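Local atomic coordinates of putative acetyltransferase Ta0821 (Thermoplasma acidophilum DSM 1728, PDB entry 3C26), a protein that probably transfers acyl groups, as a putative acetyltransferase of the GNAT family. Residues A[75-80]-A[111-116]; A[84-89]-A[174-179]; A[215-220]-A[233-238]; A[227-232]-A[241-246]. All coordinates share one frame; numbering follows the deposited sequence.

Contact 1. Residues A[75-80]-A[111-116]; sequences IHMEKL and QFLRGK. With EDO (1,2-ethanediol), chain E.
Met77, present as selenomethionine, lays its selenium against the edge of the Phe112 ring, SE to CE2 3.7 Å. This is a Met-aromatic contact with SE 76° off the ring normal. With CG anti to the carbonyl carbon (chi1 -49°) and the chain extended beyond it, SE also reaches Leu113 CD2 at 4.0 Å. Over one face of the same ring, toward its rim, lies Lys116 NZ, which donates to Phe112 O at 2.9 Å. Where the chain turns after the helix, Lys79 NZ gives a hydrogen bond of 3.0 Å to Lys116 O. His76 stacks on Trp56 and forms a hydrogen bond, ND1 to O2 2.5 Å, with an ethanediol probably from the crystallisation liquor; either could donate. Replacing His76 with a leucine is likely to cost Trp56 its stacking partner and leave the ethanediol without its nitrogen mate. Strand 70-79 runs between strands 62-67 and 85-92, and helix 101-113 packs on it through Met77 and Ile75, while Leu113 also meets Val85 and Leu87.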
loop_
_atom_site.group_PDB
_atom_site.type_symbol
_atom_site.label_atom_id
_atom_site.label_comp_id
_atom_site.label_asym_id
_atom_site.label_seq_id
_atom_site.Cartn_x
_atom_site.Cartn_y
_atom_site.Cartn_z
ATOM N N ILE A 75 -9.301 22.134 -10.104
ATOM C CA ILE A 75 -8.838 22.260 -8.732
ATOM C C ILE A 75 -9.995 22.850 -7.907
ATOM O O ILE A 75 -10.656 23.794 -8.354
ATOM C CB ILE A 75 -7.552 23.148 -8.573
ATOM C CG1 ILE A 75 -7.042 23.128 -7.143
ATOM C CG2 ILE A 75 -7.853 24.622 -8.876
ATOM C CD1 ILE A 75 -6.216 21.991 -6.803
ATOM N N HIS A 76 -10.227 22.272 -6.718
ATOM C CA HIS A 76 -11.198 22.817 -5.751
ATOM C C HIS A 76 -10.477 23.682 -4.702
ATOM O O HIS A 76 -9.399 23.348 -4.254
ATOM C CB HIS A 76 -11.973 21.684 -5.058
ATOM C CG HIS A 76 -12.933 22.150 -3.996
ATOM N ND1 HIS A 76 -12.840 21.760 -2.670
ATOM C CD2 HIS A 76 -14.009 22.973 -4.072
ATOM C CE1 HIS A 76 -13.808 22.346 -1.980
ATOM N NE2 HIS A 76 -14.536 23.075 -2.810
HETATM N N MSE A 77 -11.086 24.809 -4.338
HETATM C CA MSE A 77 -10.574 25.661 -3.266
HETATM C C MSE A 77 -11.692 26.007 -2.268
HETATM O O MSE A 77 -12.823 26.309 -2.629
HETATM C CB MSE A 77 -10.073 27.006 -3.795
HETATM C CG MSE A 77 -9.174 26.967 -4.946
HETATM SE SE MSE A 77 -9.068 28.799 -5.701
HETATM C CE MSE A 77 -8.479 28.143 -7.422
ATOM N N GLU A 78 -11.357 25.993 -0.999
ATOM C CA GLU A 78 -12.339 26.340 -0.010
ATOM C C GLU A 78 -11.721 27.025 1.182
ATOM O O GLU A 78 -10.876 26.454 1.865
ATOM C CB GLU A 78 -13.137 25.105 0.433
ATOM C CG GLU A 78 -14.153 25.491 1.477
ATOM C CD GLU A 78 -15.195 24.452 1.730
ATOM O OE1 GLU A 78 -15.536 23.716 0.801
ATOM O OE2 GLU A 78 -15.672 24.388 2.883
ATOM N N LYS A 79 -12.183 28.256 1.418
ATOM C CA LYS A 79 -11.692 29.074 2.529
ATOM C C LYS A 79 -12.258 28.488 3.810
ATOM O O LYS A 79 -13.436 28.172 3.896
ATOM C CB LYS A 79 -12.072 30.543 2.356
ATOM C CG LYS A 79 -11.437 31.470 3.379
ATOM C CD LYS A 79 -11.552 32.881 2.964
ATOM C CE LYS A 79 -10.205 33.442 2.514
ATOM N NZ LYS A 79 -10.329 34.891 2.028
ATOM N N LEU A 80 -11.383 28.316 4.783
ATOM C CA LEU A 80 -11.717 27.687 6.056
ATOM C C LEU A 80 -11.902 28.764 7.116
ATOM O O LEU A 80 -11.617 29.912 6.875
ATOM C CB LEU A 80 -10.633 26.706 6.465
ATOM C CG LEU A 80 -10.212 25.669 5.393
ATOM C CD1 LEU A 80 -9.227 24.701 5.972
ATOM C CD2 LEU A 80 -11.472 24.975 4.820
ATOM N N GLN A 111 -0.899 31.760 -7.319
ATOM C CA GLN A 111 -0.896 33.158 -7.759
ATOM C C GLN A 111 -2.248 33.801 -7.496
ATOM O O GLN A 111 -2.341 34.893 -6.949
ATOM C CB GLN A 111 -0.504 33.291 -9.232
ATOM C CG GLN A 111 -0.771 34.689 -9.763
ATOM C CD GLN A 111 0.320 35.222 -10.689
ATOM O OE1 GLN A 111 1.265 34.513 -11.029
ATOM N NE2 GLN A 111 0.207 36.486 -11.073
ATOM N N PHE A 112 -3.281 33.080 -7.897
ATOM C CA PHE A 112 -4.672 33.474 -7.696
ATOM C C PHE A 112 -5.060 33.720 -6.234
ATOM O O PHE A 112 -5.928 34.558 -5.959
ATOM C CB PHE A 112 -5.584 32.381 -8.259
ATOM C CG PHE A 112 -7.060 32.663 -8.120
ATOM C CD1 PHE A 112 -7.656 33.623 -8.894
ATOM C CD2 PHE A 112 -7.861 31.894 -7.278
ATOM C CE1 PHE A 112 -9.021 33.871 -8.807
ATOM C CE2 PHE A 112 -9.200 32.152 -7.169
ATOM C CZ PHE A 112 -9.786 33.145 -7.935
ATOM N N LEU A 113 -4.400 33.040 -5.296
ATOM C CA LEU A 113 -4.762 33.129 -3.857
ATOM C C LEU A 113 -3.814 34.031 -3.071
ATOM O O LEU A 113 -4.042 34.330 -1.919
ATOM C CB LEU A 113 -4.869 31.753 -3.206
ATOM C CG LEU A 113 -6.027 30.880 -3.691
ATOM C CD1 LEU A 113 -5.970 29.559 -2.986
ATOM C CD2 LEU A 113 -7.348 31.567 -3.467
ATOM N N ARG A 114 -2.791 34.524 -3.752
ATOM C CA ARG A 114 -1.816 35.429 -3.143
ATOM C C ARG A 114 -2.564 36.674 -2.680
ATOM O O ARG A 114 -3.204 37.351 -3.474
ATOM C CB ARG A 114 -0.699 35.831 -4.143
ATOM C CG ARG A 114 0.559 36.524 -3.486
ATOM C CD ARG A 114 1.698 36.880 -4.490
ATOM N NE ARG A 114 1.796 35.892 -5.600
ATOM C CZ ARG A 114 2.493 34.754 -5.536
ATOM N NH1 ARG A 114 3.143 34.457 -4.430
ATOM N NH2 ARG A 114 2.528 33.899 -6.559
ATOM N N GLY A 115 -2.505 36.942 -1.382
ATOM C CA GLY A 115 -3.110 38.145 -0.804
ATOM C C GLY A 115 -4.505 37.937 -0.261
ATOM O O GLY A 115 -5.068 38.811 0.412
ATOM N N LYS A 116 -5.036 36.765 -0.575
ATOM C CA LYS A 116 -6.394 36.345 -0.151
ATOM C C LYS A 116 -6.362 35.493 1.120
ATOM O O LYS A 116 -7.338 35.397 1.856
ATOM C CB LYS A 116 -7.081 35.596 -1.281
ATOM C CG LYS A 116 -7.199 36.423 -2.551
ATOM C CD LYS A 116 -8.012 35.663 -3.597
ATOM C CE LYS A 116 -8.127 36.461 -4.871
ATOM N NZ LYS A 116 -8.593 35.631 -6.013
HETATM C C1 EDO E . -11.111 20.286 0.431
HETATM O O1 EDO E . -12.488 20.628 0.366
HETATM C C2 EDO E . -10.761 19.473 -0.785
HETATM O O2 EDO E . -10.952 20.236 -1.953
#

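Contact 2. Residues A[84-89]-A[174-179]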
loop_
_atom_site.group_PDB
_atom_site.type_symbol
_atom_site.label_atom_id
_atom_site.label_comp_id
_atom_site.label_asym_id
_atom_site.label_seq_id
_atom_site.Cartn_x
_atom_site.Cartn_y
_atom_site.Cartn_z
ATOM N N SER A 84 -7.414 30.017 6.363
ATOM C CA SER A 84 -6.596 29.279 5.375
ATOM C C SER A 84 -7.506 28.836 4.245
ATOM O O SER A 84 -8.729 28.987 4.321
ATOM C CB SER A 84 -5.924 28.052 5.967
ATOM O OG SER A 84 -6.879 27.172 6.487
ATOM N N VAL A 85 -6.895 28.313 3.189
ATOM C CA VAL A 85 -7.643 27.774 2.045
ATOM C C VAL A 85 -7.195 26.342 1.824
ATOM O O VAL A 85 -6.020 26.067 1.636
ATOM C CB VAL A 85 -7.453 28.629 0.733
ATOM C CG1 VAL A 85 -8.124 27.968 -0.469
ATOM C CG2 VAL A 85 -7.952 30.049 0.960
HETATM N N MSE A 86 -8.167 25.445 1.802
HETATM C CA MSE A 86 -7.916 24.040 1.517
HETATM C C MSE A 86 -8.070 23.834 0.047
HETATM O O MSE A 86 -9.018 24.286 -0.574
HETATM C CB MSE A 86 -8.933 23.124 2.202
HETATM C CG MSE A 86 -8.563 21.703 2.173
HETATM SE SE MSE A 86 -7.181 21.260 3.427
HETATM C CE MSE A 86 -7.054 19.355 3.234
ATOM N N LEU A 87 -7.130 23.093 -0.481
ATOM C CA LEU A 87 -7.128 22.759 -1.890
ATOM C C LEU A 87 -7.212 21.274 -2.025
ATOM O O LEU A 87 -6.645 20.506 -1.214
ATOM C CB LEU A 87 -5.843 23.205 -2.542
ATOM C CG LEU A 87 -5.497 24.692 -2.431
ATOM C CD1 LEU A 87 -4.104 24.870 -2.953
ATOM C CD2 LEU A 87 -6.546 25.610 -3.170
ATOM N N GLY A 88 -7.946 20.889 -3.057
ATOM C CA GLY A 88 -7.997 19.516 -3.483
ATOM C C GLY A 88 -8.820 19.276 -4.714
ATOM O O GLY A 88 -9.094 20.181 -5.491
ATOM N N GLY A 89 -9.173 18.032 -4.919
ATOM C CA GLY A 89 -9.962 17.693 -6.072
ATOM C C GLY A 89 -9.192 17.961 -7.358
ATOM O O GLY A 89 -9.767 18.327 -8.365
ATOM N N CYS A 174 -5.993 21.677 15.692
ATOM C CA CYS A 174 -6.187 21.532 14.221
ATOM C C CYS A 174 -6.706 20.159 14.034
ATOM O O CYS A 174 -6.245 19.232 14.696
ATOM C CB CYS A 174 -4.927 21.734 13.404
ATOM S SG CYS A 174 -4.140 23.285 13.688
ATOM N N PHE A 175 -7.693 20.066 13.151
ATOM C CA PHE A 175 -8.466 18.863 12.906
ATOM C C PHE A 175 -8.855 18.688 11.462
ATOM O O PHE A 175 -8.981 19.633 10.722
ATOM C CB PHE A 175 -9.852 18.947 13.599
ATOM C CG PHE A 175 -9.851 19.579 14.947
ATOM C CD1 PHE A 175 -9.993 20.953 15.080
ATOM C CD2 PHE A 175 -9.809 18.784 16.091
ATOM C CE1 PHE A 175 -10.011 21.527 16.303
ATOM C CE2 PHE A 175 -9.831 19.364 17.343
ATOM C CZ PHE A 175 -9.931 20.735 17.448
ATOM N N PHE A 176 -9.077 17.435 11.103
ATOM C CA PHE A 176 -9.641 17.069 9.808
ATOM C C PHE A 176 -11.124 17.063 9.999
ATOM O O PHE A 176 -11.642 16.316 10.819
ATOM C CB PHE A 176 -9.182 15.700 9.302
ATOM C CG PHE A 176 -8.367 15.756 8.053
ATOM C CD1 PHE A 176 -8.801 16.482 6.959
ATOM C CD2 PHE A 176 -7.206 15.030 7.935
ATOM C CE1 PHE A 176 -8.084 16.526 5.774
ATOM C CE2 PHE A 176 -6.475 15.071 6.751
ATOM C CZ PHE A 176 -6.942 15.826 5.664
ATOM N N ILE A 177 -11.802 17.963 9.305
ATOM C CA ILE A 177 -13.230 17.973 9.308
ATOM C C ILE A 177 -13.736 18.056 7.867
ATOM O O ILE A 177 -13.369 18.959 7.111
ATOM C CB ILE A 177 -13.774 19.112 10.119
ATOM C CG1 ILE A 177 -13.303 18.984 11.582
ATOM C CG2 ILE A 177 -15.293 19.122 10.105
ATOM C CD1 ILE A 177 -13.984 19.969 12.499
ATOM N N ASP A 178 -14.582 17.114 7.495
ATOM C CA ASP A 178 -15.110 17.093 6.113
ATOM C C ASP A 178 -14.008 17.356 5.094
ATOM O O ASP A 178 -14.112 18.238 4.242
ATOM C CB ASP A 178 -16.222 18.120 5.944
ATOM C CG ASP A 178 -16.894 18.068 4.557
ATOM O OD1 ASP A 178 -16.957 17.007 3.956
ATOM O OD2 ASP A 178 -17.395 19.105 4.087
ATOM N N TRP A 179 -12.921 16.605 5.239
ATOM C CA TRP A 179 -11.756 16.602 4.314
ATOM C C TRP A 179 -10.972 17.904 4.196
ATOM O O TRP A 179 -10.230 18.133 3.232
ATOM C CB TRP A 179 -12.145 16.106 2.912
ATOM C CG TRP A 179 -12.588 14.696 2.898
ATOM C CD1 TRP A 179 -13.872 14.246 3.129
ATOM C CD2 TRP A 179 -11.788 13.517 2.694
ATOM N NE1 TRP A 179 -13.894 12.893 3.085
ATOM C CE2 TRP A 179 -12.652 12.412 2.787
ATOM C CE3 TRP A 179 -10.431 13.292 2.455
ATOM C CZ2 TRP A 179 -12.213 11.094 2.645
ATOM C CZ3 TRP A 179 -10.001 11.972 2.299
ATOM C CH2 TRP A 179 -10.892 10.901 2.411
#
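Met86, a selenomethionine, brings its methyl CE to 3.4 Å from the carbonyl Trp179 O and to 3.9 Å from Phe176 CE1. CG stands anti to the backbone N (chi1 -168°) and the chain bends at chi2 (76°), which turns the methyl into this tight spot. The two side chains cross at about a right angle, with CE oblique to the Phe176 ring. Trp179 O itself lies in the plane of that ring, at its edge. Beyond this spot the contact is sparse: only 89 Å² is buried in all, and Met86 CA stays 8.8 Å from Trp179 CA. It is van der Waals packing of one methyl against a ring and a carbonyl oxygen, and an ethanediol lies beside Met86. The hairpin of strands 174-177 and 180-183, crosslinked by the Cys174-Cys183 disulfide, meets strand 85-92 through Met86. That strand, with helix 101-113 and the parallel strand 119-125, is consistent with the beta-alpha-beta core that binds acetyl-CoA in GNAT relatives; none is bound here.

Contact 3. Residues A[215-220]-A[233-238]; sequences IDLFVN and RSMNGR
Ile215 meets the flat peptide group of Arg238 at its oxygen, the backbone hydrogen bond measuring 2.9 Å from Ile215 N to Arg238 O. Of the flat side-chain groups, the Arg233 guanidinium carries Ser234 OG over one face, 3.8 Å above the plane and toward the rim, while its NE forms a salt bridge with Glu230. The Asp216 carboxylate has a water beside one oxygen: this water, within hydrogen-bonding distance of Arg238 O (3.0 Å) and Asp216 OD1 (2.6 Å), probably bridges them, though more acceptors surround it than it has protons. Asp216 OD1 also bonds Thr44 OG1, and the Arg238 guanidinium leaves this pair of segments, its NH2 binding Asp41 O.

Away from the polar side, Met235, a selenomethionine, brings its methyl CE to 3.7 Å from Ile215 CD1, the two side chains crossing at about a right angle. A bend at chi3 (-63°) carries CE on to meet Leu217 CD1 tip to tip at 4.0 Å. Leu161, from a loop, touches both Ile215 and Met235.

Strands 214-221 and 237-243 run parallel, and Ile215 bonds to both Arg238 and Thr240, as parallel pairing requires. The chemistry implies a divided role: the backbone bond starts the parallel pairing, while Met235 of the loop leading into strand 237-243 packs on Ile215 and Leu217.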
loop_
_atom_site.group_PDB
_atom_site.type_symbol
_atom_site.label_atom_id
_atom_site.label_comp_id
_atom_site.label_asym_id
_atom_site.label_seq_id
_atom_site.Cartn_x
_atom_site.Cartn_y
_atom_site.Cartn_z
ATOM N N ILE A 215 -18.552 4.081 5.530
ATOM C CA ILE A 215 -18.391 5.182 6.472
ATOM C C ILE A 215 -16.934 5.466 6.660
ATOM O O ILE A 215 -16.111 4.554 6.758
ATOM C CB ILE A 215 -18.987 4.875 7.893
ATOM C CG1 ILE A 215 -20.418 4.350 7.806
ATOM C CG2 ILE A 215 -18.943 6.108 8.811
ATOM C CD1 ILE A 215 -20.914 3.688 9.099
ATOM N N ASP A 216 -16.608 6.752 6.597
ATOM C CA ASP A 216 -15.277 7.220 6.891
ATOM C C ASP A 216 -15.306 7.923 8.251
ATOM O O ASP A 216 -16.239 8.673 8.538
ATOM C CB ASP A 216 -14.798 8.258 5.833
ATOM C CG ASP A 216 -14.638 7.685 4.411
ATOM O OD1 ASP A 216 -14.212 6.534 4.227
ATOM O OD2 ASP A 216 -14.919 8.420 3.450
ATOM N N LEU A 217 -14.291 7.643 9.072
ATOM C CA LEU A 217 -14.092 8.258 10.366
ATOM C C LEU A 217 -12.706 8.817 10.471
ATOM O O LEU A 217 -11.730 8.123 10.234
ATOM C CB LEU A 217 -14.371 7.263 11.539
ATOM C CG LEU A 217 -15.765 6.585 11.436
ATOM C CD1 LEU A 217 -15.705 5.234 10.723
ATOM C CD2 LEU A 217 -16.390 6.419 12.834
ATOM N N PHE A 218 -12.627 10.093 10.797
ATOM C CA PHE A 218 -11.371 10.772 11.024
ATOM C C PHE A 218 -11.141 10.965 12.518
ATOM O O PHE A 218 -11.786 11.779 13.187
ATOM C CB PHE A 218 -11.356 12.125 10.345
ATOM C CG PHE A 218 -11.210 12.059 8.897
ATOM C CD1 PHE A 218 -12.256 11.634 8.094
ATOM C CD2 PHE A 218 -9.991 12.366 8.307
ATOM C CE1 PHE A 218 -12.105 11.572 6.729
ATOM C CE2 PHE A 218 -9.836 12.322 6.910
ATOM C CZ PHE A 218 -10.875 11.907 6.138
ATOM N N VAL A 219 -10.187 10.225 13.043
ATOM C CA VAL A 219 -9.921 10.253 14.477
ATOM C C VAL A 219 -8.860 11.280 14.741
ATOM O O VAL A 219 -7.670 11.039 14.572
ATOM C CB VAL A 219 -9.515 8.898 14.997
ATOM C CG1 VAL A 219 -9.385 8.903 16.559
ATOM C CG2 VAL A 219 -10.551 7.898 14.550
ATOM N N ASN A 220 -9.343 12.436 15.160
ATOM C CA ASN A 220 -8.507 13.609 15.477
ATOM C C ASN A 220 -7.901 13.590 16.877
ATOM O O ASN A 220 -6.884 14.229 17.143
ATOM C CB ASN A 220 -9.329 14.879 15.295
ATOM C CG ASN A 220 -9.634 15.173 13.819
ATOM O OD1 ASN A 220 -8.713 15.303 13.023
ATOM N ND2 ASN A 220 -10.916 15.258 13.460
ATOM N N ARG A 233 -15.558 -0.597 14.036
ATOM C CA ARG A 233 -15.063 -1.255 12.817
ATOM C C ARG A 233 -16.097 -2.222 12.246
ATOM O O ARG A 233 -16.054 -2.589 11.069
ATOM C CB ARG A 233 -13.768 -2.035 13.081
ATOM C CG ARG A 233 -13.949 -3.239 13.976
ATOM C CD ARG A 233 -12.751 -4.177 13.915
ATOM N NE ARG A 233 -12.858 -5.242 14.904
ATOM C CZ ARG A 233 -13.531 -6.386 14.750
ATOM N NH1 ARG A 233 -14.187 -6.680 13.640
ATOM N NH2 ARG A 233 -13.556 -7.252 15.743
ATOM N N SER A 234 -17.042 -2.592 13.089
ATOM C CA SER A 234 -18.018 -3.645 12.760
ATOM C C SER A 234 -19.206 -3.165 11.969
ATOM O O SER A 234 -20.052 -3.943 11.518
ATOM C CB SER A 234 -18.528 -4.300 14.047
ATOM O OG SER A 234 -17.467 -4.979 14.678
HETATM N N MSE A 235 -19.282 -1.870 11.826
HETATM C CA MSE A 235 -20.386 -1.287 11.125
HETATM C C MSE A 235 -20.397 -1.821 9.720
HETATM O O MSE A 235 -19.405 -2.334 9.207
HETATM C CB MSE A 235 -20.303 0.224 11.153
HETATM C CG MSE A 235 -20.512 0.732 12.566
HETATM SE SE MSE A 235 -20.623 2.652 12.720
HETATM C CE MSE A 235 -18.804 3.023 12.089
ATOM N N ASN A 236 -21.530 -1.639 9.085
ATOM C CA ASN A 236 -21.766 -2.192 7.756
ATOM C C ASN A 236 -21.127 -1.442 6.570
ATOM O O ASN A 236 -21.185 -0.212 6.437
ATOM C CB ASN A 236 -23.266 -2.341 7.520
ATOM C CG ASN A 236 -23.608 -3.646 6.934
ATOM O OD1 ASN A 236 -22.988 -4.659 7.274
ATOM N ND2 ASN A 236 -24.604 -3.665 6.053
ATOM N N GLY A 237 -20.546 -2.255 5.694
ATOM C CA GLY A 237 -19.886 -1.790 4.492
ATOM C C GLY A 237 -18.433 -1.503 4.714
ATOM O O GLY A 237 -17.806 -2.041 5.630
ATOM N N ARG A 238 -17.880 -0.637 3.871
ATOM C CA ARG A 238 -16.498 -0.300 4.023
ATOM C C ARG A 238 -16.290 0.752 5.128
ATOM O O ARG A 238 -16.765 1.888 5.035
ATOM C CB ARG A 238 -15.907 0.195 2.727
ATOM C CG ARG A 238 -14.375 0.448 2.824
ATOM C CD ARG A 238 -13.879 1.014 1.480
ATOM N NE ARG A 238 -12.425 1.162 1.469
ATOM C CZ ARG A 238 -11.685 1.420 0.390
ATOM N NH1 ARG A 238 -12.249 1.586 -0.801
ATOM N NH2 ARG A 238 -10.373 1.517 0.511
HETATM O O HOH W 1 -14.980 4.010 4.027
#

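Contact 4. Residues A[227-232]-A[241-246]; sequences SFIEKY and FYVRKA. With EDO (1,2-ethanediol), chain F.
Ile229 slides its CG1 over one face of the Phe241 ring, 3.9 Å from the centroid and only 13° off the normal, a CH-pi contact within the beta-alpha-beta unit formed by strand 214-221, helix 225-232 and strand 237-243. Phe241 holds its CG anti to the carbonyl carbon (chi1 -60°), which points the ring at the helix. Around the ring's edge sit Phe228 CE2, in plane and 4.0 Å from Phe241 CE2, and Tyr232 CB, 4.1 Å from Phe241 CZ. Farther along the strand, Ile229 CD1 touches Val243 CG2 at 4.2 Å. With a serine in place of Phe241, Ile229 would probably lose the face it lies on, and a gap would open between helix and strand.

Helix and strand are nearly antiparallel, at 176°, with their axes 11.1 Å apart. In the next shell, Leu217 of the neighbouring strand touches both Phe228 and Phe241, while Phe151, Leu251 and Tyr253 pack against Ile229. Within the helix, Tyr232 reaches back to Phe228 one turn earlier and packs over it: Tyr232 CD2 lies 3.4 Å above the Phe228 ring plane, over its centre.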
loop_
_atom_site.group_PDB
_atom_site.type_symbol
_atom_site.label_atom_id
_atom_site.label_comp_id
_atom_site.label_asym_id
_atom_site.label_seq_id
_atom_site.Cartn_x
_atom_site.Cartn_y
_atom_site.Cartn_z
ATOM N N SER A 227 -9.777 1.149 21.312
ATOM C CA SER A 227 -11.152 0.767 21.716
ATOM C C SER A 227 -12.176 1.386 20.805
ATOM O O SER A 227 -13.211 0.785 20.480
ATOM C CB SER A 227 -11.472 1.191 23.158
ATOM O OG SER A 227 -10.861 0.321 24.078
ATOM N N PHE A 228 -11.884 2.614 20.400
ATOM C CA PHE A 228 -12.787 3.325 19.494
ATOM C C PHE A 228 -12.898 2.561 18.161
ATOM O O PHE A 228 -13.977 2.357 17.596
ATOM C CB PHE A 228 -12.339 4.780 19.266
ATOM C CG PHE A 228 -13.309 5.551 18.439
ATOM C CD1 PHE A 228 -14.379 6.200 19.027
ATOM C CD2 PHE A 228 -13.205 5.549 17.039
ATOM C CE1 PHE A 228 -15.321 6.874 18.238
ATOM C CE2 PHE A 228 -14.133 6.190 16.257
ATOM C CZ PHE A 228 -15.202 6.850 16.856
ATOM N N ILE A 229 -11.769 2.103 17.666
ATOM C CA ILE A 229 -11.774 1.381 16.401
ATOM C C ILE A 229 -12.437 0.031 16.548
ATOM O O ILE A 229 -13.196 -0.410 15.691
ATOM C CB ILE A 229 -10.353 1.174 15.869
ATOM C CG1 ILE A 229 -9.835 2.486 15.295
ATOM C CG2 ILE A 229 -10.345 0.119 14.810
ATOM C CD1 ILE A 229 -8.392 2.477 15.099
ATOM N N GLU A 230 -12.118 -0.641 17.639
ATOM C CA GLU A 230 -12.636 -2.003 17.860
ATOM C C GLU A 230 -14.160 -2.001 17.939
ATOM O O GLU A 230 -14.820 -2.923 17.463
ATOM C CB GLU A 230 -12.044 -2.632 19.111
ATOM C CG GLU A 230 -12.730 -3.928 19.512
ATOM C CD GLU A 230 -12.518 -5.031 18.485
ATOM O OE1 GLU A 230 -11.597 -4.891 17.652
ATOM O OE2 GLU A 230 -13.253 -6.054 18.529
ATOM N N LYS A 231 -14.708 -0.931 18.500
ATOM C CA LYS A 231 -16.169 -0.778 18.643
ATOM C C LYS A 231 -16.907 -0.520 17.337
ATOM O O LYS A 231 -17.954 -1.110 17.061
ATOM C CB LYS A 231 -16.522 0.406 19.542
ATOM C CG LYS A 231 -18.004 0.766 19.513
ATOM C CD LYS A 231 -18.399 1.777 20.622
ATOM N N TYR A 232 -16.339 0.369 16.532
ATOM C CA TYR A 232 -17.023 0.852 15.324
ATOM C C TYR A 232 -16.624 0.191 14.007
ATOM O O TYR A 232 -17.267 0.403 12.978
ATOM C CB TYR A 232 -16.817 2.356 15.199
ATOM C CG TYR A 232 -17.503 3.165 16.250
ATOM C CD1 TYR A 232 -18.888 3.373 16.218
ATOM C CD2 TYR A 232 -16.781 3.750 17.270
ATOM C CE1 TYR A 232 -19.519 4.136 17.187
ATOM C CE2 TYR A 232 -17.404 4.500 18.242
ATOM C CZ TYR A 232 -18.764 4.697 18.197
ATOM O OH TYR A 232 -19.352 5.461 19.191
ATOM N N PHE A 241 -10.885 4.257 8.878
ATOM C CA PHE A 241 -10.412 5.188 9.886
ATOM C C PHE A 241 -9.162 5.833 9.414
ATOM O O PHE A 241 -8.218 5.167 9.007
ATOM C CB PHE A 241 -10.096 4.488 11.198
ATOM C CG PHE A 241 -11.270 3.784 11.808
ATOM C CD1 PHE A 241 -11.601 2.499 11.398
ATOM C CD2 PHE A 241 -12.060 4.400 12.778
ATOM C CE1 PHE A 241 -12.665 1.842 11.942
ATOM C CE2 PHE A 241 -13.140 3.723 13.329
ATOM C CZ PHE A 241 -13.434 2.456 12.925
ATOM N N TYR A 242 -9.203 7.165 9.480
ATOM C CA TYR A 242 -8.047 8.019 9.241
ATOM C C TYR A 242 -7.681 8.525 10.613
ATOM O O TYR A 242 -8.412 9.293 11.210
ATOM C CB TYR A 242 -8.405 9.147 8.302
ATOM C CG TYR A 242 -8.816 8.708 6.906
ATOM C CD1 TYR A 242 -10.120 8.348 6.608
ATOM C CD2 TYR A 242 -7.905 8.705 5.890
ATOM C CE1 TYR A 242 -10.487 8.007 5.347
ATOM C CE2 TYR A 242 -8.260 8.372 4.605
ATOM C CZ TYR A 242 -9.547 8.008 4.334
ATOM O OH TYR A 242 -9.858 7.618 3.052
ATOM N N VAL A 243 -6.566 8.035 11.125
ATOM C CA VAL A 243 -6.170 8.264 12.518
ATOM C C VAL A 243 -4.931 9.121 12.633
ATOM O O VAL A 243 -3.966 8.893 11.965
ATOM C CB VAL A 243 -5.960 6.922 13.267
ATOM C CG1 VAL A 243 -5.678 7.156 14.749
ATOM C CG2 VAL A 243 -7.187 6.032 13.138
ATOM N N ARG A 244 -5.011 10.156 13.464
ATOM C CA ARG A 244 -3.909 11.065 13.607
ATOM C C ARG A 244 -2.669 10.283 14.036
ATOM O O ARG A 244 -2.715 9.454 14.929
ATOM C CB ARG A 244 -4.232 12.228 14.568
ATOM C CG ARG A 244 -3.116 13.313 14.564
ATOM C CD ARG A 244 -3.232 14.259 15.725
ATOM N NE ARG A 244 -4.489 14.998 15.784
ATOM C CZ ARG A 244 -4.737 16.166 15.200
ATOM N NH1 ARG A 244 -3.858 16.750 14.432
ATOM N NH2 ARG A 244 -5.907 16.732 15.377
ATOM N N LYS A 245 -1.563 10.549 13.360
ATOM C CA LYS A 245 -0.282 9.818 13.577
ATOM C C LYS A 245 0.076 9.526 15.059
ATOM O O LYS A 245 0.410 8.374 15.442
ATOM C CB LYS A 245 0.843 10.575 12.875
ATOM C CG LYS A 245 2.187 9.922 12.945
ATOM C CD LYS A 245 2.137 8.579 12.319
ATOM C CE LYS A 245 3.488 8.114 11.840
ATOM N NZ LYS A 245 3.430 6.726 11.275
ATOM N N ALA A 246 -0.064 10.544 15.892
ATOM C CA ALA A 246 0.363 10.440 17.282
ATOM C C ALA A 246 -0.437 9.403 18.001
ATOM O O ALA A 246 0.064 8.790 18.951
ATOM C CB ALA A 246 0.288 11.769 18.017
HETATM C C1 EDO F . 2.644 5.420 8.660
HETATM O O1 EDO F . 2.446 6.825 8.922
HETATM C C2 EDO F . 1.952 4.947 7.376
HETATM O O2 EDO F . 2.834 5.047 6.250
#

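Overall arrangement
Contacts 1 and 2 lie 12 Å apart, centre to centre, on adjoining antiparallel strands joined by His76 N to Gly88 O (2.7 Å) and Glu78 O to Met86 N (2.9 Å). Helix 101-113 covers one side of this pair; on the other, one ethanediol touches His76 and Met86, perhaps marking a pocket. Contacts 3 and 4 share strand 237-243, with centres 9 Å apart, and lie across the chain's centre from contact 1, about 31 Å between centres. Contact 2 is the bridge: Phe176 N bonds Asn220 OD1 of contact 3 at 2.9 Å, and Cys174 O meets Arg244 NH2 of contact 4 at 2.6 Å, so the 174-179 hairpin segment touches both halves.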